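Local coordinates for 3-dehydroquinate dehydratase (Thermus thermophilus, PDB 2UYG), which is a type II dehydroquinase that probably catalyses the trans-dehydration of 3-dehydroquinate to 3-dehydroshikimate through an enolate intermediate, the third step toward chorismate, at residues Y82-L85 with D86-R89. Residues are numbered along the deposited sequence; the frame is centred on the assembly and turned at random.
Sequences YALL and DAIR
Asp-86 N donates to Tyr-82 O at 3.1 Å, the first of four i to i+4 backbone bonds that make this an alpha-helix of about two turns. The carboxylate of Asp-86, with CG 3.8 Å from Tyr-82 O, leaves the helix for another copy of the protein: OD1 forms a salt bridge with Arg-110 of the second subunit, which probably fixes the group beside that subunit's active site. Both arginine and aspartate are predicted substrate-binding residues, consistent with a pocket completed across the interface. Ala-87 follows, its N 3.0 Å from Ala-83 O in the next bond; that oxygen also accepts from Asn-9 ND2 of the second subunit. On the flank of the helix, Ala-87 CB lies 4.5 Å from Leu-84 CD2, a loose apolar touch. Ile-88 N reaches Leu-84 O at 3.0 Å. The Ile-88 side chain is modelled with CG2 nearly eclipsing its own backbone N (chi1 117°), and the 3.1 Å approach of CG2 to the same Leu-84 O is therefore doubtful. Arg-89 N makes the fourth bond, to Leu-85 O at 3.2 Å, and Arg-89 CG passes 4.3 Å from Leu-85 CD2. Helix 82-89 is the crossover between parallel strands 69-73 and 95-99; Ala-83, Leu-84 and Ala-87 pack on helix 52-61, while Leu-85 and Ile-88 meet the loop residue Ala-118.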
# COMPACT_ATOMS: atom_id res chain seq x y z
N TYR A 82 -15.05 -13.40 8.35
CA TYR A 82 -14.33 -14.59 8.16
C TYR A 82 -14.92 -15.70 9.00
O TYR A 82 -14.73 -16.87 8.69
CB TYR A 82 -12.81 -14.36 8.45
CG TYR A 82 -12.06 -13.38 7.50
CD1 TYR A 82 -11.60 -12.15 7.95
CD2 TYR A 82 -11.77 -13.74 6.17
CE1 TYR A 82 -10.83 -11.30 7.14
CE2 TYR A 82 -11.09 -12.85 5.30
CZ TYR A 82 -10.62 -11.66 5.81
OH TYR A 82 -9.95 -10.75 5.03
N ALA A 83 -15.78 -15.41 9.95
CA ALA A 83 -16.41 -16.49 10.68
C ALA A 83 -17.46 -17.15 9.86
O ALA A 83 -17.60 -18.41 9.85
CB ALA A 83 -16.83 -16.08 12.09
N LEU A 84 -18.13 -16.35 9.04
CA LEU A 84 -19.13 -16.88 8.13
C LEU A 84 -18.53 -17.70 6.99
O LEU A 84 -19.05 -18.75 6.59
CB LEU A 84 -19.91 -15.75 7.58
CG LEU A 84 -21.40 -15.81 7.36
CD1 LEU A 84 -21.73 -14.97 6.15
CD2 LEU A 84 -22.08 -17.18 7.39
N LEU A 85 -17.41 -17.21 6.46
CA LEU A 85 -16.64 -18.04 5.52
C LEU A 85 -16.33 -19.39 6.12
O LEU A 85 -16.42 -20.36 5.48
CB LEU A 85 -15.26 -17.41 5.27
CG LEU A 85 -14.40 -17.67 4.07
CD1 LEU A 85 -12.86 -17.57 4.41
CD2 LEU A 85 -14.77 -18.79 3.11
N ASP A 86 -15.82 -19.42 7.33
CA ASP A 86 -15.38 -20.70 7.88
C ASP A 86 -16.62 -21.61 8.06
O ASP A 86 -16.53 -22.82 7.91
CB ASP A 86 -14.62 -20.50 9.20
CG ASP A 86 -13.15 -20.32 9.03
OD1 ASP A 86 -12.66 -20.43 7.89
OD2 ASP A 86 -12.32 -20.04 10.00
N ALA A 87 -17.75 -21.01 8.41
CA ALA A 87 -19.00 -21.75 8.57
C ALA A 87 -19.32 -22.43 7.26
O ALA A 87 -19.61 -23.60 7.27
CB ALA A 87 -20.11 -20.88 8.94
N ILE A 88 -19.22 -21.69 6.12
CA ILE A 88 -19.60 -22.31 4.89
C ILE A 88 -18.68 -23.46 4.48
O ILE A 88 -19.15 -24.47 3.90
CB ILE A 88 -19.96 -21.33 3.69
CG1 ILE A 88 -19.04 -21.49 2.55
CG2 ILE A 88 -20.39 -19.86 4.04
CD1 ILE A 88 -19.76 -22.01 1.45
N ARG A 89 -17.39 -23.30 4.80
CA ARG A 89 -16.37 -24.31 4.49
C ARG A 89 -16.54 -25.54 5.38
O ARG A 89 -16.15 -26.64 4.99
CB ARG A 89 -14.93 -23.78 4.68
CG ARG A 89 -14.30 -23.00 3.47
CD ARG A 89 -13.45 -23.91 2.54
NE ARG A 89 -14.19 -24.61 1.42
CZ ARG A 89 -14.67 -25.89 1.44
NH1 ARG A 89 -15.31 -26.38 0.35
NH2 ARG A 89 -14.57 -26.68 2.53